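Local atomic coordinates of 2-Keto-3-deoxy-(6-phospho-)gluconate aldolase (Thermoproteus tenax, PDB entry 2R94), a protein that is an aldolase of the dihydrodipicolinate synthetase family, with a TIM-barrel chain that assembles as four copies and here holds covalently bound pyruvic acid. Residues V4-T9 with G40-G45; V69-L74 with E92-L97; S122-L127 with C148-K153. All blocks are in the same frame, centred on the assembly; numbering follows the deposited sequence.

Contact 1 of 3, residues V4-T9 with G40-G45; sequences VAPVIT and GTTGLG. With PYR (pyruvic acid), chain E.
The P6 ring and T42 meet beside the flat carboxylate of pyruvic acid: P6 CB sits over one face of that group, 3.3 Å from PYR C, while P6 CG touches T42 OG1 at 3.7 Å. T42 N and OG1 come in near its plane, at the edge by PYR O; T41 N approaches PYR OXT from well out of the plane. This is the mouth of a TIM barrel, where strand 2-6 runs out against the loop that follows strand 35-38; the sequence GTTG matches the carboxylate-binding loop of this family. The two amides open a type I turn from T41 to L44. T42 N donates to PYR O at 2.7 Å with an angle of 151°, whereas the bond from T41 N to PYR OXT is bent to 120° and weak. T42 OG1, beside its own backbone N (chi1 -58°), also bonds PYR O, though the modelled length is very short and doubtful. Its methyl CG2 turns the other way, to I8 CG2 at 4.2 Å. A water accepts from G40 N and donates to V7 O. Y101 of a second subunit and Y128 of the same chain both bond T41 OG1, so the loop sits at a subunit interface. Farther along, G43 CA lies 3.2 Å from V7 O, and T9 OG1 donates to G43 O over a modelled 2.5 Å, likewise very short and doubtful.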
loop_
_atom_site.group_PDB
_atom_site.type_symbol
_atom_site.label_atom_id
_atom_site.label_comp_id
_atom_site.label_asym_id
_atom_site.label_seq_id
_atom_site.Cartn_x
_atom_site.Cartn_y
_atom_site.Cartn_z
ATOM N N VAL A 4 10.404 1.296 27.784
ATOM C CA VAL A 4 9.171 1.994 28.056
ATOM C C VAL A 4 8.004 1.024 27.800
ATOM O O VAL A 4 7.967 0.384 26.760
ATOM C CB VAL A 4 9.047 3.184 27.065
ATOM C CG1 VAL A 4 7.790 3.986 27.370
ATOM C CG2 VAL A 4 10.294 4.068 27.140
ATOM N N ALA A 5 7.093 0.869 28.749
ATOM C CA ALA A 5 5.946 0.005 28.573
ATOM C C ALA A 5 4.772 0.837 28.146
ATOM O O ALA A 5 4.365 1.701 28.882
ATOM C CB ALA A 5 5.603 -0.711 29.819
ATOM N N PRO A 6 4.187 0.542 26.970
ATOM C CA PRO A 6 2.931 1.188 26.628
ATOM C C PRO A 6 1.926 0.313 27.331
ATOM O O PRO A 6 1.551 -0.733 26.815
ATOM C CB PRO A 6 2.849 0.996 25.134
ATOM C CG PRO A 6 3.543 -0.363 24.922
ATOM C CD PRO A 6 4.621 -0.433 25.942
ATOM N N VAL A 7 1.555 0.711 28.545
ATOM C CA VAL A 7 0.896 -0.169 29.510
ATOM C C VAL A 7 -0.540 -0.378 29.117
ATOM O O VAL A 7 -1.164 0.501 28.445
ATOM C CB VAL A 7 1.043 0.444 30.952
ATOM C CG1 VAL A 7 0.302 1.776 31.045
ATOM C CG2 VAL A 7 0.618 -0.552 32.017
ATOM N N ILE A 8 -1.072 -1.547 29.448
ATOM C CA ILE A 8 -2.451 -1.856 29.098
ATOM C C ILE A 8 -3.362 -1.070 30.049
ATOM O O ILE A 8 -2.981 -0.775 31.187
ATOM C CB ILE A 8 -2.812 -3.374 29.300
ATOM C CG1 ILE A 8 -2.300 -3.866 30.629
ATOM C CG2 ILE A 8 -2.137 -4.338 28.286
ATOM C CD1 ILE A 8 -2.629 -5.322 30.845
ATOM N N THR A 9 -4.584 -0.788 29.594
ATOM C CA THR A 9 -5.587 -0.212 30.413
ATOM C C THR A 9 -6.485 -1.355 30.911
ATOM O O THR A 9 -7.111 -2.076 30.118
ATOM C CB THR A 9 -6.407 0.735 29.587
ATOM O OG1 THR A 9 -5.520 1.687 28.961
ATOM C CG2 THR A 9 -7.388 1.421 30.489
ATOM N N GLY A 40 -1.418 4.586 25.394
ATOM C CA GLY A 40 -0.849 4.277 24.091
ATOM C C GLY A 40 -1.840 3.413 23.315
ATOM O O GLY A 40 -2.987 3.161 23.775
ATOM N N THR A 41 -1.450 2.986 22.125
ATOM C CA THR A 41 -2.267 2.003 21.382
ATOM C C THR A 41 -2.468 0.754 22.196
ATOM O O THR A 41 -3.597 0.212 22.300
ATOM C CB THR A 41 -1.541 1.661 20.072
ATOM O OG1 THR A 41 -1.501 2.861 19.270
ATOM C CG2 THR A 41 -2.258 0.597 19.334
ATOM N N THR A 42 -1.402 0.243 22.788
ATOM C CA THR A 42 -1.566 -0.992 23.614
ATOM C C THR A 42 -2.557 -0.718 24.753
ATOM O O THR A 42 -3.327 -1.600 25.147
ATOM C CB THR A 42 -0.207 -1.422 24.171
ATOM O OG1 THR A 42 0.654 -1.624 23.068
ATOM C CG2 THR A 42 -0.256 -2.737 24.938
ATOM N N GLY A 43 -2.566 0.539 25.245
ATOM C CA GLY A 43 -3.486 0.901 26.298
ATOM C C GLY A 43 -4.809 1.440 25.783
ATOM O O GLY A 43 -5.527 2.084 26.519
ATOM N N LEU A 44 -5.108 1.207 24.526
ATOM C CA LEU A 44 -6.394 1.549 23.899
ATOM C C LEU A 44 -6.703 3.021 23.875
ATOM O O LEU A 44 -7.880 3.414 23.821
ATOM C CB LEU A 44 -7.558 0.806 24.563
ATOM C CG LEU A 44 -7.604 -0.738 24.644
ATOM C CD1 LEU A 44 -9.004 -1.207 24.880
ATOM C CD2 LEU A 44 -7.074 -1.400 23.386
ATOM N N GLY A 45 -5.675 3.842 23.842
ATOM C CA GLY A 45 -5.848 5.268 23.976
ATOM C C GLY A 45 -7.000 5.816 23.165
ATOM O O GLY A 45 -7.917 6.448 23.696
HETATM C C PYR E . 1.777 1.705 22.108
HETATM O O PYR E . 1.170 0.620 22.246
HETATM O OXT PYR E . 1.291 2.781 22.555
HETATM C CA PYR E . 2.966 1.680 21.468
HETATM C CB PYR E . 3.538 0.387 20.951
HETATM O O HOH W 1 -0.286 2.500 26.704
#

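Contact 2 of 3, residues V69-L74 with E92-L97; sequences VQVASL and EAVASL
V69 and V71 zip to the chain of A93 and A95 through three backbone hydrogen bonds, the tight half of this contact. V69 N donates to A93 O at 3.2 Å, A95 N returns a bond to V69 O at 2.8 Å, and V71 N closes the series on A95 O at 2.9 Å. The last oxygen also takes a CA-H...O contact from Q70 CA. Side chains part to the two faces of the parallel pair: V69 and V94 point out toward helix 76-88, Q70 and A95 into the barrel. V71 has left the strand, yet stays in the packing; its CG1, placed beside the backbone N (chi1 -58°), lies against V94 CB at 4.0 Å and its CG2 against S96 CB. Past this point A72 is the last residue of its segment to touch, with CB 3.4 Å from S96 OG and 3.8 Å from L97 CB. S96 OG, anti to the backbone N, donates to L97 O at 2.6 Å, in the carbonyl plane on a lone pair, and it is also bonded to Y113 of helix 107-120. At the outer ends the contact frays: S73 turns away and is partly exposed, and E92, likewise partly exposed, is engaged by R66 and R173 in salt bridges. Helix 76-88 links the two strands in the right-handed beta-alpha-beta crossover from which TIM barrels are built.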
loop_
_atom_site.group_PDB
_atom_site.type_symbol
_atom_site.label_atom_id
_atom_site.label_comp_id
_atom_site.label_asym_id
_atom_site.label_seq_id
_atom_site.Cartn_x
_atom_site.Cartn_y
_atom_site.Cartn_z
ATOM N N VAL A 69 2.340 10.511 28.992
ATOM C CA VAL A 69 0.950 10.290 28.794
ATOM C C VAL A 69 0.640 10.615 27.376
ATOM O O VAL A 69 1.052 11.662 26.877
ATOM C CB VAL A 69 0.086 11.111 29.804
ATOM C CG1 VAL A 69 -1.382 11.030 29.451
ATOM C CG2 VAL A 69 0.331 10.554 31.248
ATOM N N GLN A 70 -0.049 9.684 26.714
ATOM C CA GLN A 70 -0.387 9.837 25.332
ATOM C C GLN A 70 -1.738 10.504 25.348
ATOM O O GLN A 70 -2.644 10.022 26.031
ATOM C CB GLN A 70 -0.473 8.456 24.665
ATOM C CG GLN A 70 -0.359 8.523 23.149
ATOM C CD GLN A 70 -1.652 8.931 22.510
ATOM O OE1 GLN A 70 -2.710 8.306 22.754
ATOM N NE2 GLN A 70 -1.592 9.937 21.644
ATOM N N VAL A 71 -1.885 11.589 24.589
ATOM C CA VAL A 71 -2.998 12.505 24.795
ATOM C C VAL A 71 -3.897 12.718 23.582
ATOM O O VAL A 71 -4.803 13.511 23.646
ATOM C CB VAL A 71 -2.509 13.915 25.254
ATOM C CG1 VAL A 71 -1.676 13.877 26.545
ATOM C CG2 VAL A 71 -1.770 14.631 24.134
ATOM N N ALA A 72 -3.674 12.032 22.469
ATOM C CA ALA A 72 -4.405 12.355 21.273
ATOM C C ALA A 72 -5.895 12.215 21.446
ATOM O O ALA A 72 -6.358 11.333 22.154
ATOM C CB ALA A 72 -3.942 11.471 20.062
ATOM N N SER A 73 -6.647 13.052 20.737
ATOM C CA SER A 73 -8.101 12.940 20.695
ATOM C C SER A 73 -8.490 13.618 19.421
ATOM O O SER A 73 -7.805 14.569 19.002
ATOM C CB SER A 73 -8.712 13.661 21.898
ATOM O OG SER A 73 -10.078 13.944 21.685
ATOM N N LEU A 74 -9.565 13.157 18.782
ATOM C CA LEU A 74 -10.058 13.837 17.581
ATOM C C LEU A 74 -10.862 15.079 17.930
ATOM O O LEU A 74 -11.393 15.752 17.050
ATOM C CB LEU A 74 -10.836 12.896 16.673
ATOM C CG LEU A 74 -9.939 11.754 16.177
ATOM C CD1 LEU A 74 -10.757 10.664 15.400
ATOM C CD2 LEU A 74 -8.777 12.317 15.358
ATOM N N GLU A 92 6.530 13.095 32.938
ATOM C CA GLU A 92 7.739 13.724 32.511
ATOM C C GLU A 92 7.648 14.210 31.092
ATOM O O GLU A 92 8.498 14.986 30.652
ATOM C CB GLU A 92 8.932 12.809 32.725
ATOM C CG GLU A 92 9.056 11.639 31.777
ATOM C CD GLU A 92 10.349 10.786 32.071
ATOM O OE1 GLU A 92 10.869 10.761 33.250
ATOM O OE2 GLU A 92 10.826 10.148 31.102
ATOM N N ALA A 93 6.633 13.731 30.369
ATOM C CA ALA A 93 6.342 14.185 29.000
ATOM C C ALA A 93 4.941 13.796 28.617
ATOM O O ALA A 93 4.350 12.940 29.268
ATOM C CB ALA A 93 7.320 13.575 28.013
ATOM N N VAL A 94 4.417 14.420 27.559
ATOM C CA VAL A 94 3.175 13.999 26.918
ATOM C C VAL A 94 3.523 13.581 25.487
ATOM O O VAL A 94 4.537 14.032 24.925
ATOM C CB VAL A 94 2.082 15.146 26.901
ATOM C CG1 VAL A 94 1.638 15.425 28.304
ATOM C CG2 VAL A 94 2.631 16.412 26.295
ATOM N N ALA A 95 2.715 12.708 24.892
ATOM C CA ALA A 95 2.993 12.267 23.542
ATOM C C ALA A 95 1.702 12.374 22.849
ATOM O O ALA A 95 0.662 12.285 23.493
ATOM C CB ALA A 95 3.388 10.816 23.544
ATOM N N SER A 96 1.729 12.423 21.534
ATOM C CA SER A 96 0.471 12.370 20.803
ATOM C C SER A 96 0.668 11.725 19.437
ATOM O O SER A 96 1.603 12.073 18.732
ATOM C CB SER A 96 -0.098 13.792 20.572
ATOM O OG SER A 96 -1.391 13.686 19.941
ATOM N N LEU A 97 -0.253 10.851 19.076
ATOM C CA LEU A 97 -0.472 10.485 17.723
ATOM C C LEU A 97 -0.760 11.764 16.968
ATOM O O LEU A 97 -1.224 12.729 17.547
ATOM C CB LEU A 97 -1.712 9.590 17.630
ATOM C CG LEU A 97 -1.509 8.232 18.324
ATOM C CD1 LEU A 97 -2.890 7.599 18.562
ATOM C CD2 LEU A 97 -0.698 7.433 17.331
#

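Contact 3 of 3, residues S122-L127 with C148-K153; sequences SIPVFL and CIRGVK. With PYR (pyruvic acid), chain E.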
loop_
_atom_site.group_PDB
_atom_site.type_symbol
_atom_site.label_atom_id
_atom_site.label_comp_id
_atom_site.label_asym_id
_atom_site.label_seq_id
_atom_site.Cartn_x
_atom_site.Cartn_y
_atom_site.Cartn_z
ATOM N N SER A 122 4.946 22.961 29.415
ATOM C CA SER A 122 6.398 23.173 29.504
ATOM C C SER A 122 7.152 21.856 29.443
ATOM O O SER A 122 8.321 21.834 29.097
ATOM C CB SER A 122 6.759 23.833 30.832
ATOM O OG SER A 122 5.830 24.872 31.099
ATOM N N ILE A 123 6.515 20.755 29.808
ATOM C CA ILE A 123 7.216 19.461 29.663
ATOM C C ILE A 123 7.364 19.077 28.187
ATOM O O ILE A 123 6.618 19.555 27.352
ATOM C CB ILE A 123 6.527 18.364 30.463
ATOM C CG1 ILE A 123 5.044 18.171 30.055
ATOM C CG2 ILE A 123 6.771 18.618 31.952
ATOM C CD1 ILE A 123 4.360 16.968 30.824
ATOM N N PRO A 124 8.318 18.208 27.852
ATOM C CA PRO A 124 8.487 17.834 26.419
ATOM C C PRO A 124 7.241 17.183 25.802
ATOM O O PRO A 124 6.595 16.359 26.430
ATOM C CB PRO A 124 9.560 16.743 26.477
ATOM C CG PRO A 124 10.266 16.954 27.754
ATOM C CD PRO A 124 9.227 17.468 28.726
ATOM N N VAL A 125 6.958 17.535 24.565
ATOM C CA VAL A 125 5.975 16.863 23.751
ATOM C C VAL A 125 6.668 15.882 22.789
ATOM O O VAL A 125 7.587 16.290 22.084
ATOM C CB VAL A 125 5.212 17.928 22.922
ATOM C CG1 VAL A 125 4.371 17.307 21.854
ATOM C CG2 VAL A 125 4.372 18.731 23.886
ATOM N N PHE A 126 6.245 14.611 22.803
ATOM C CA PHE A 126 6.750 13.586 21.888
ATOM C C PHE A 126 5.783 13.404 20.750
ATOM O O PHE A 126 4.568 13.428 20.962
ATOM C CB PHE A 126 6.757 12.234 22.564
ATOM C CG PHE A 126 7.890 12.007 23.498
ATOM C CD1 PHE A 126 8.308 12.982 24.360
ATOM C CD2 PHE A 126 8.530 10.776 23.525
ATOM C CE1 PHE A 126 9.357 12.741 25.228
ATOM C CE2 PHE A 126 9.570 10.518 24.402
ATOM C CZ PHE A 126 9.978 11.491 25.266
ATOM N N LEU A 127 6.319 13.188 19.552
ATOM C CA LEU A 127 5.523 12.785 18.438
ATOM C C LEU A 127 5.376 11.291 18.605
ATOM O O LEU A 127 6.354 10.636 18.891
ATOM C CB LEU A 127 6.252 13.104 17.137
ATOM C CG LEU A 127 5.749 12.287 15.968
ATOM C CD1 LEU A 127 4.275 12.544 15.647
ATOM C CD2 LEU A 127 6.652 12.471 14.732
ATOM N N CYS A 148 9.056 21.822 17.643
ATOM C CA CYS A 148 8.949 21.768 19.096
ATOM C C CYS A 148 8.982 20.357 19.659
ATOM O O CYS A 148 8.876 20.159 20.882
ATOM C CB CYS A 148 7.691 22.502 19.595
ATOM S SG CYS A 148 6.097 21.786 19.016
ATOM N N ILE A 149 9.176 19.387 18.779
ATOM C CA ILE A 149 9.144 18.007 19.185
ATOM C C ILE A 149 10.413 17.692 19.937
ATOM O O ILE A 149 11.501 17.971 19.462
ATOM C CB ILE A 149 8.981 17.082 17.956
ATOM C CG1 ILE A 149 7.669 17.436 17.236
ATOM C CG2 ILE A 149 9.036 15.622 18.377
ATOM C CD1 ILE A 149 6.471 17.464 18.154
ATOM N N ARG A 150 10.297 17.132 21.119
ATOM C CA ARG A 150 11.484 16.822 21.867
ATOM C C ARG A 150 11.639 15.332 22.107
ATOM O O ARG A 150 12.479 14.886 22.891
ATOM C CB ARG A 150 11.468 17.635 23.161
ATOM C CG ARG A 150 11.867 19.105 22.870
ATOM C CD ARG A 150 11.516 20.103 23.952
ATOM N NE ARG A 150 12.175 19.824 25.214
ATOM C CZ ARG A 150 11.754 20.283 26.405
ATOM N NH1 ARG A 150 10.649 21.060 26.513
ATOM N NH2 ARG A 150 12.438 19.963 27.502
ATOM N N GLY A 151 10.823 14.535 21.430
ATOM C CA GLY A 151 10.869 13.088 21.650
ATOM C C GLY A 151 10.051 12.429 20.558
ATOM O O GLY A 151 9.146 13.056 20.022
ATOM N N VAL A 152 10.382 11.183 20.200
ATOM C CA VAL A 152 9.624 10.455 19.154
ATOM C C VAL A 152 9.440 9.028 19.590
ATOM O O VAL A 152 10.358 8.409 20.107
ATOM C CB VAL A 152 10.319 10.529 17.775
ATOM C CG1 VAL A 152 9.581 9.774 16.760
ATOM C CG2 VAL A 152 10.497 11.997 17.341
ATOM N N LYS A 153 8.217 8.534 19.504
ATOM C CA LYS A 153 8.014 7.104 19.478
ATOM C C LYS A 153 7.579 6.823 18.088
ATOM O O LYS A 153 6.588 7.397 17.645
ATOM C CB LYS A 153 6.901 6.682 20.401
ATOM C CG LYS A 153 6.576 5.231 20.239
ATOM C CD LYS A 153 5.475 4.805 21.187
ATOM C CE LYS A 153 4.897 3.494 20.741
ATOM N NZ LYS A 153 3.841 2.986 21.697
HETATM C C PYR E . 1.777 1.705 22.108
HETATM O O PYR E . 1.170 0.620 22.246
HETATM O OXT PYR E . 1.291 2.781 22.555
HETATM C CA PYR E . 2.966 1.680 21.468
HETATM C CB PYR E . 3.538 0.387 20.951
HETATM O O HOH W 2 8.351 19.839 23.424
#
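C148 and V125 face each other across a water, which donates to C148 O and accepts from V125 N; the sulfur of C148 is in a disulfide with C118 of helix 107-120. At I149 the CG2 branch, anti to the backbone N, leans over the neighbouring strand and packs on L127 CB at 4.0 Å, while CD1 extends to V125 CG1. R150 supplies the first bond between the strands, its N pointing almost straight at V125 O (3.0 Å, 172°). The arginine side chain bends at its third torsion and lays one guanidinium face over the P124 ring, R150 NH2 coming 3.7 Å from P124 CG near the rim of the group; S122 O lies at the guanidinium edge. These two strands are adjacent staves of the TIM barrel; the short segments 125-127 and 149-153 run at 39° to each other, and the F126 side chain projects into the barrel interior. G151, having no side chain, lets the F126 ring lie flat on it: G151 CA stands 3.6 Å from the ring centroid, almost directly over its centre, a CH-pi contact. Its carbonyl then receives L127 N at 2.9 Å. V152 turns to the opposite face, with L127, toward the surrounding helices, and its CA makes a CA-H...O contact with L127 O. That same oxygen accepts K153 N at 2.9 Å. From there the lysine runs out extended, CG anti to the backbone N (chi1 173°), to a covalent bond of 1.6 Å between K153 NZ and PYR CA, consistent with the Schiff-base lysine of this family.

How the contacts relate
The three contacts take in parts of one eight-stranded barrel in chain order. Contacts 2 and 3 are direct neighbours, their centres about 9 Å apart, because strands 93-96 and 125-129 lie side by side: V94 O and F126 N are 2.8 Å apart and S96 N and F126 O 3.1 Å, both probable hydrogen bonds. Contacts 1 and 3, with centres about 18 Å apart, converge on the same pyruvic acid, one holding its carboxylate and the other its CA; P6 CB lies 4.1 Å from K153 NZ. Contact 2 comes closest to the ligand through the Q70 side chain, about 6 Å away between nearest atoms, and Q70 CB packs 4.1 Å from G40 N of contact 1.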